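Local atomic coordinates of cytidine deaminase (Burkholderia pseudomallei, PDB entry 3DMO), a protein that probably hydrolyses cytidine and 2'-deoxycytidine to uridine and 2'-deoxyuridine with release of ammonia, using a zinc ion, to salvage pyrimidines for UMP synthesis. Residues His12-Ala17 and Ala82-Gly87; Ser30-Gly35 and Gly87-Pro92; Glu16-Ala21 and Gly35-Thr40. All blocks are in the same frame, centred on the assembly; numbering follows the deposited sequence.

Contact 1 of 3, residues His12-Ala17 and Ala82-Gly87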
loop_
_atom_site.group_PDB
_atom_site.type_symbol
_atom_site.label_atom_id
_atom_site.label_comp_id
_atom_site.label_asym_id
_atom_site.label_seq_id
_atom_site.Cartn_x
_atom_site.Cartn_y
_atom_site.Cartn_z
ATOM N N HIS A 12 14.327 27.996 -1.687
ATOM C CA HIS A 12 13.208 28.793 -2.186
ATOM C C HIS A 12 12.729 28.335 -3.561
ATOM O O HIS A 12 11.524 28.210 -3.790
ATOM C CB HIS A 12 13.553 30.284 -2.225
ATOM C CG HIS A 12 12.438 31.138 -2.743
ATOM N ND1 HIS A 12 12.391 31.594 -4.044
ATOM C CD2 HIS A 12 11.311 31.595 -2.144
ATOM C CE1 HIS A 12 11.292 32.307 -4.219
ATOM N NE2 HIS A 12 10.619 32.323 -3.083
ATOM N N ALA A 13 13.676 28.097 -4.467
ATOM C CA ALA A 13 13.371 27.627 -5.813
ATOM C C ALA A 13 12.734 26.235 -5.798
ATOM O O ALA A 13 11.801 25.979 -6.561
ATOM C CB ALA A 13 14.624 27.622 -6.666
ATOM N N LEU A 14 13.244 25.351 -4.939
ATOM C CA LEU A 14 12.714 23.981 -4.824
ATOM C C LEU A 14 11.286 23.996 -4.256
ATOM O O LEU A 14 10.428 23.223 -4.688
ATOM C CB LEU A 14 13.615 23.113 -3.938
ATOM C CG LEU A 14 14.152 21.749 -4.400
ATOM C CD1 LEU A 14 14.202 20.758 -3.243
ATOM C CD2 LEU A 14 13.445 21.127 -5.609
ATOM N N ILE A 15 11.039 24.882 -3.295
ATOM C CA ILE A 15 9.698 25.040 -2.720
ATOM C C ILE A 15 8.716 25.548 -3.777
ATOM O O ILE A 15 7.587 25.057 -3.876
ATOM C CB ILE A 15 9.714 25.967 -1.482
ATOM C CG1 ILE A 15 10.296 25.221 -0.273
ATOM C CG2 ILE A 15 8.305 26.495 -1.171
ATOM C CD1 ILE A 15 10.797 26.138 0.863
ATOM N N GLU A 16 9.148 26.520 -4.577
ATOM C CA GLU A 16 8.306 27.034 -5.659
ATOM C C GLU A 16 7.936 25.944 -6.670
ATOM O O GLU A 16 6.820 25.920 -7.186
ATOM C CB GLU A 16 8.951 28.242 -6.362
ATOM C CG GLU A 16 8.891 29.555 -5.554
ATOM C CD GLU A 16 7.474 29.899 -5.055
ATOM O OE1 GLU A 16 6.541 29.985 -5.891
ATOM O OE2 GLU A 16 7.294 30.078 -3.824
ATOM N N ALA A 17 8.871 25.037 -6.941
ATOM C CA ALA A 17 8.601 23.897 -7.823
ATOM C C ALA A 17 7.620 22.899 -7.179
ATOM O O ALA A 17 6.747 22.358 -7.856
ATOM C CB ALA A 17 9.907 23.217 -8.234
ATOM N N ALA A 82 17.995 16.661 -2.997
ATOM C CA ALA A 82 16.992 17.241 -2.100
ATOM C C ALA A 82 15.583 16.993 -2.608
ATOM O O ALA A 82 15.355 16.857 -3.826
ATOM C CB ALA A 82 17.220 18.754 -1.940
ATOM N N ILE A 83 14.639 16.968 -1.669
ATOM C CA ILE A 83 13.214 16.947 -1.983
ATOM C C ILE A 83 12.490 18.005 -1.144
ATOM O O ILE A 83 12.766 18.144 0.045
ATOM C CB ILE A 83 12.603 15.520 -1.783
ATOM C CG1 ILE A 83 11.182 15.435 -2.363
ATOM C CG2 ILE A 83 12.689 15.068 -0.327
ATOM C CD1 ILE A 83 10.628 14.004 -2.404
ATOM N N ALA A 84 11.627 18.798 -1.786
ATOM C CA ALA A 84 10.733 19.731 -1.077
ATOM C C ALA A 84 9.319 19.173 -1.097
ATOM O O ALA A 84 8.896 18.612 -2.105
ATOM C CB ALA A 84 10.756 21.120 -1.735
ATOM N N VAL A 85 8.594 19.310 0.016
ATOM C CA VAL A 85 7.207 18.828 0.118
ATOM C C VAL A 85 6.349 19.971 0.682
ATOM O O VAL A 85 6.763 20.650 1.634
ATOM C CB VAL A 85 7.093 17.573 1.041
ATOM C CG1 VAL A 85 5.726 16.871 0.864
ATOM C CG2 VAL A 85 8.236 16.598 0.774
ATOM N N VAL A 86 5.161 20.179 0.105
ATOM C CA VAL A 86 4.283 21.285 0.522
ATOM C C VAL A 86 2.809 20.852 0.567
ATOM O O VAL A 86 2.336 20.135 -0.312
ATOM C CB VAL A 86 4.479 22.555 -0.378
ATOM C CG1 VAL A 86 4.148 22.274 -1.853
ATOM C CG2 VAL A 86 3.659 23.719 0.145
ATOM N N GLY A 87 2.100 21.290 1.604
ATOM C CA GLY A 87 0.650 21.136 1.675
ATOM C C GLY A 87 0.038 22.274 2.473
ATOM O O GLY A 87 0.758 23.101 3.031
#

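Contact 2 of 3, residues Ser30-Gly35 and Gly87-Pro92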
loop_
_atom_site.group_PDB
_atom_site.type_symbol
_atom_site.label_atom_id
_atom_site.label_comp_id
_atom_site.label_asym_id
_atom_site.label_seq_id
_atom_site.Cartn_x
_atom_site.Cartn_y
_atom_site.Cartn_z
ATOM N N SER A 30 -9.992 13.377 -0.722
ATOM C CA SER A 30 -9.572 14.139 0.461
ATOM C C SER A 30 -9.745 15.642 0.268
ATOM O O SER A 30 -9.914 16.385 1.245
ATOM C CB SER A 30 -8.110 13.844 0.808
ATOM O OG SER A 30 -7.228 14.380 -0.167
ATOM N N ASN A 31 -9.693 16.079 -0.988
ATOM C CA ASN A 31 -9.561 17.500 -1.328
ATOM C C ASN A 31 -8.331 18.145 -0.675
ATOM O O ASN A 31 -8.308 19.348 -0.405
ATOM C CB ASN A 31 -10.846 18.279 -0.998
ATOM C CG ASN A 31 -11.972 17.959 -1.950
ATOM O OD1 ASN A 31 -11.831 18.094 -3.168
ATOM N ND2 ASN A 31 -13.099 17.520 -1.404
ATOM N N PHE A 32 -7.312 17.331 -0.428
ATOM C CA PHE A 32 -6.095 17.778 0.221
ATOM C C PHE A 32 -4.947 17.578 -0.760
ATOM O O PHE A 32 -4.453 16.466 -0.925
ATOM C CB PHE A 32 -5.867 16.972 1.501
ATOM C CG PHE A 32 -4.713 17.458 2.339
ATOM C CD1 PHE A 32 -4.856 18.565 3.180
ATOM C CD2 PHE A 32 -3.483 16.799 2.302
ATOM C CE1 PHE A 32 -3.790 19.008 3.965
ATOM C CE2 PHE A 32 -2.410 17.237 3.085
ATOM C CZ PHE A 32 -2.564 18.342 3.916
ATOM N N LYS A 33 -4.553 18.659 -1.427
ATOM C CA LYS A 33 -3.514 18.604 -2.444
ATOM C C LYS A 33 -2.129 18.731 -1.831
ATOM O O LYS A 33 -1.884 19.600 -0.984
ATOM C CB LYS A 33 -3.729 19.697 -3.489
ATOM C CG LYS A 33 -5.009 19.534 -4.297
ATOM C CD LYS A 33 -5.082 20.561 -5.414
ATOM C CE LYS A 33 -6.306 20.300 -6.278
ATOM N NZ LYS A 33 -6.442 21.293 -7.390
ATOM N N VAL A 34 -1.225 17.856 -2.265
ATOM C CA VAL A 34 0.158 17.890 -1.812
ATOM C C VAL A 34 1.060 17.931 -3.045
ATOM O O VAL A 34 0.754 17.319 -4.069
ATOM C CB VAL A 34 0.525 16.661 -0.927
ATOM C CG1 VAL A 34 1.949 16.782 -0.363
ATOM C CG2 VAL A 34 -0.452 16.487 0.228
ATOM N N GLY A 35 2.157 18.678 -2.948
ATOM C CA GLY A 35 3.156 18.697 -4.009
ATOM C C GLY A 35 4.540 18.397 -3.479
ATOM O O GLY A 35 4.847 18.644 -2.312
ATOM N N GLY A 87 2.100 21.290 1.604
ATOM C CA GLY A 87 0.650 21.136 1.675
ATOM C C GLY A 87 0.038 22.274 2.473
ATOM O O GLY A 87 0.758 23.101 3.031
ATOM N N GLU A 88 -1.292 22.305 2.531
ATOM C CA GLU A 88 -2.027 23.323 3.280
ATOM C C GLU A 88 -2.146 22.891 4.750
ATOM O O GLU A 88 -3.209 22.461 5.217
ATOM C CB GLU A 88 -3.406 23.556 2.647
ATOM C CG GLU A 88 -4.195 24.723 3.240
ATOM C CD GLU A 88 -3.574 26.071 2.923
ATOM O OE1 GLU A 88 -2.995 26.695 3.848
ATOM O OE2 GLU A 88 -3.662 26.503 1.745
ATOM N N THR A 89 -1.041 23.019 5.475
ATOM C CA THR A 89 -0.967 22.575 6.861
ATOM C C THR A 89 -0.560 23.726 7.775
ATOM O O THR A 89 -0.037 24.744 7.311
ATOM C CB THR A 89 0.033 21.396 7.023
ATOM O OG1 THR A 89 1.259 21.714 6.353
ATOM C CG2 THR A 89 -0.534 20.114 6.413
ATOM N N HIS A 90 -0.796 23.561 9.076
ATOM C CA HIS A 90 -0.442 24.595 10.054
ATOM C C HIS A 90 1.067 24.847 10.129
ATOM O O HIS A 90 1.525 25.987 9.989
ATOM C CB HIS A 90 -0.990 24.273 11.451
ATOM C CG HIS A 90 -0.571 25.266 12.488
ATOM N ND1 HIS A 90 -0.727 26.625 12.311
ATOM C CD2 HIS A 90 0.021 25.108 13.693
ATOM C CE1 HIS A 90 -0.254 27.261 13.369
ATOM N NE2 HIS A 90 0.203 26.364 14.224
ATOM N N GLY A 91 1.823 23.784 10.392
ATOM C CA GLY A 91 3.284 23.829 10.310
ATOM C C GLY A 91 3.767 23.293 8.971
ATOM O O GLY A 91 2.957 23.034 8.069
ATOM N N PRO A 92 5.097 23.149 8.812
ATOM C CA PRO A 92 5.617 22.471 7.622
ATOM C C PRO A 92 5.004 21.077 7.534
ATOM O O PRO A 92 4.900 20.391 8.557
ATOM C CB PRO A 92 7.122 22.384 7.900
ATOM C CG PRO A 92 7.404 23.542 8.826
ATOM C CD PRO A 92 6.174 23.614 9.707
HETATM O O HOH W 1 -3.111 20.882 0.902
#

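Contact 3 of 3, residues Glu16-Ala21 and Gly35-Thr40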
loop_
_atom_site.group_PDB
_atom_site.type_symbol
_atom_site.label_atom_id
_atom_site.label_comp_id
_atom_site.label_asym_id
_atom_site.label_seq_id
_atom_site.Cartn_x
_atom_site.Cartn_y
_atom_site.Cartn_z
ATOM N N GLU A 16 9.148 26.520 -4.577
ATOM C CA GLU A 16 8.306 27.034 -5.659
ATOM C C GLU A 16 7.936 25.944 -6.670
ATOM O O GLU A 16 6.820 25.920 -7.186
ATOM C CB GLU A 16 8.951 28.242 -6.362
ATOM C CG GLU A 16 8.891 29.555 -5.554
ATOM C CD GLU A 16 7.474 29.899 -5.055
ATOM O OE1 GLU A 16 6.541 29.985 -5.891
ATOM O OE2 GLU A 16 7.294 30.078 -3.824
ATOM N N ALA A 17 8.871 25.037 -6.941
ATOM C CA ALA A 17 8.601 23.897 -7.823
ATOM C C ALA A 17 7.620 22.899 -7.179
ATOM O O ALA A 17 6.747 22.358 -7.856
ATOM C CB ALA A 17 9.907 23.217 -8.234
ATOM N N ALA A 18 7.752 22.681 -5.871
ATOM C CA ALA A 18 6.832 21.807 -5.134
ATOM C C ALA A 18 5.402 22.363 -5.143
ATOM O O ALA A 18 4.437 21.612 -5.276
ATOM C CB ALA A 18 7.322 21.596 -3.713
ATOM N N LYS A 19 5.271 23.679 -5.018
ATOM C CA LYS A 19 3.954 24.328 -5.092
ATOM C C LYS A 19 3.349 24.226 -6.495
ATOM O O LYS A 19 2.145 24.039 -6.637
ATOM C CB LYS A 19 4.039 25.791 -4.642
ATOM C CG LYS A 19 4.367 25.967 -3.180
ATOM C CD LYS A 19 4.452 27.444 -2.778
ATOM C CE LYS A 19 4.593 27.555 -1.270
ATOM N NZ LYS A 19 4.658 28.965 -0.801
ATOM N N ALA A 20 4.181 24.343 -7.530
ATOM C CA ALA A 20 3.714 24.152 -8.901
ATOM C C ALA A 20 3.257 22.708 -9.135
ATOM O O ALA A 20 2.249 22.486 -9.808
ATOM C CB ALA A 20 4.792 24.563 -9.920
ATOM N N ALA A 21 3.999 21.749 -8.570
ATOM C CA ALA A 21 3.647 20.320 -8.600
ATOM C C ALA A 21 2.286 20.070 -7.948
ATOM O O ALA A 21 1.435 19.378 -8.510
ATOM C CB ALA A 21 4.725 19.498 -7.907
ATOM N N GLY A 35 2.157 18.678 -2.948
ATOM C CA GLY A 35 3.156 18.697 -4.009
ATOM C C GLY A 35 4.540 18.397 -3.479
ATOM O O GLY A 35 4.847 18.644 -2.312
ATOM N N ALA A 36 5.380 17.861 -4.355
ATOM C CA ALA A 36 6.774 17.615 -4.029
ATOM C C ALA A 36 7.627 17.927 -5.231
ATOM O O ALA A 36 7.171 17.839 -6.371
ATOM C CB ALA A 36 6.984 16.165 -3.588
ATOM N N ALA A 37 8.862 18.326 -4.973
ATOM C CA ALA A 37 9.822 18.536 -6.043
ATOM C C ALA A 37 11.159 17.973 -5.625
ATOM O O ALA A 37 11.676 18.298 -4.559
ATOM C CB ALA A 37 9.941 20.005 -6.386
ATOM N N LEU A 38 11.704 17.130 -6.492
ATOM C CA LEU A 38 12.911 16.365 -6.225
ATOM C C LEU A 38 13.989 16.851 -7.177
ATOM O O LEU A 38 13.737 16.965 -8.386
ATOM C CB LEU A 38 12.608 14.889 -6.500
ATOM C CG LEU A 38 13.651 13.797 -6.353
ATOM C CD1 LEU A 38 14.089 13.647 -4.898
ATOM C CD2 LEU A 38 13.046 12.503 -6.877
ATOM N N VAL A 39 15.175 17.155 -6.652
ATOM C CA VAL A 39 16.272 17.589 -7.514
ATOM C C VAL A 39 17.379 16.553 -7.452
ATOM O O VAL A 39 17.761 16.124 -6.374
ATOM C CB VAL A 39 16.788 19.034 -7.189
ATOM C CG1 VAL A 39 17.336 19.146 -5.759
ATOM C CG2 VAL A 39 17.828 19.478 -8.236
ATOM N N THR A 40 17.866 16.148 -8.618
ATOM C CA THR A 40 18.823 15.054 -8.716
ATOM C C THR A 40 20.269 15.537 -8.633
ATOM O O THR A 40 20.537 16.739 -8.619
ATOM C CB THR A 40 18.642 14.285 -10.040
ATOM O OG1 THR A 40 19.003 15.139 -11.132
ATOM C CG2 THR A 40 17.193 13.844 -10.222
#

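Contact 1 of 3, residues His12-Ala17 and Ala82-Gly87
Helix segment 12-17 lies across strand segment 82-87 with their axes 7.5 Å apart at closest approach and a signed crossing angle of -52°, and Ile15 and Ala84 are the residues whose CA atoms come nearest, at 5.7 Å. On the helix side Leu14 contributes more than Ile15, chiefly through CD1. This methyl rests on the strand between two alanines, 3.8 Å from Ala82 CB, and dips to 3.5 Å from the backbone Ala84 N. Neither torsion of Leu14 is staggered (chi1 -128°, chi2 -143°), and it is in this strained conformation that CD1 is laid on the strand. Ala84 answers from the strand: its CB points at the helix and meets the backbone Leu14 O at 3.6 Å as well as the leucine methyl. Ile15 packs more loosely, with CG1 4.4 Å from Ala84 CB, and also touches Val114 and Thr116 of the neighbouring strand 112-116. No hydrogen bond crosses the contact; small side chains on the strand let the helix come close to its backbone. Ile83 and Val85 point the other way. Alternation along the strand thus gives one face to helix 11-22 and turns the other, at Ile83, toward Glu63, the predicted proton donor, as expected of a helix packed on the central mixed sheet of the cytidine deaminase fold.

Contact 2 of 3, residues Ser30-Gly35 and Gly87-Pro92
Phe32 reaches across to the loop after strand 80-87 and meets it with its ring edge: CZ lies 3.7 Å from Thr89 CG2, which sits in the plane of the ring. The neighbouring CE1 is 3.7 Å from Glu88 O, also near that plane. CG anti to the backbone N (chi1 -173°) swings the ring toward the loop, where its side chain and that of Thr89 stand at about a right angle. Thr89 is itself held by a hydrogen bond from OG1 to Gly91 O, 2.8 Å long and nearly straight on to the carbonyl (C=O...donor angle 163°).

The backbones are joined through water: one molecule donates to Lys33 O at 2.6 Å and accepts from Glu88 N at 2.8 Å. Its oxygen also lies 3.6 Å above one face of the Phe32 ring, displaced toward the rim. Buried Gly87 meets the same carbonyl, its CA 4.0 Å from Lys33 O. Ser30 OG accepts from Phe32 N (3.0 Å), closing an ST turn. Asn50, a predicted substrate-binding residue, donates a hydrogen bond from ND2 to Phe32 O and accepts one at OD1 from Val34 N, while Leu137 of a neighbouring subunit packs on Phe32. The contact therefore lies at one end of the sheet, where the approach to strand 34-40 passes the exit from strand 80-87 toward helix 97-107.

Contact 3 of 3, residues Glu16-Ala21 and Gly35-Thr40
Helix segment 16-21 runs over strand segment 35-40 at 133° between their N-to-C directions, and the axes close to 5.6 Å, a very short helix-to-strand distance; Ala18 and Ala36 have CA atoms only 4.3 Å apart. This is alpha/beta packing within the cytidine deaminase fold, between helix 11-22 and the strand that follows it in the chain, and alanines and a glycine make it possible. Ala37 supplies the strand's methyl: CB points at the helix, 3.5 Å from the backbone Ala18 N and 3.7 Å from Ala17 CB, and Ala18 CB stands a little further off at 4.1 Å. Ala18 CB also lies against the strand backbone, 3.8 Å from Ala37 N. One turn along, Ala21 points its methyl at the strand and brings CB to 3.3 Å from Ala36 O. Ala36 turns its own CB away from the helix, to touch Ala62 of helix 62-72 on the far face of the sheet, near the predicted proton donor Glu63. At Gly35 the approach depends on the missing side chain, because a CB there would collide with Ala18 O. Instead, Gly35 CA comes to 3.4 Å from Ala18 O in a CA-H...O contact with an angle of 148° at the hydrogen.

From the N terminus, helix 11-22 meets the sheet twice. Contact 3, within the span of contact 1, closes the shorter loop, bringing strand 34-40 back on to the second half of the helix, whereas contact 1 closes a longer one by bringing strand 80-87 under its first half. Both start from the same helix and share Glu16 and Ala17; their strands are neighbours in the sheet, with Ala84 N 2.8 Å from Ala37 O, a probable hydrogen bond. Contact 2 crosses both along the chain and closes a loop of 51 residues, tying the residues that lead into strand 34-40 to the loop beyond strand 80-87. It shares Gly87 with contact 1 and Gly35 with contact 3.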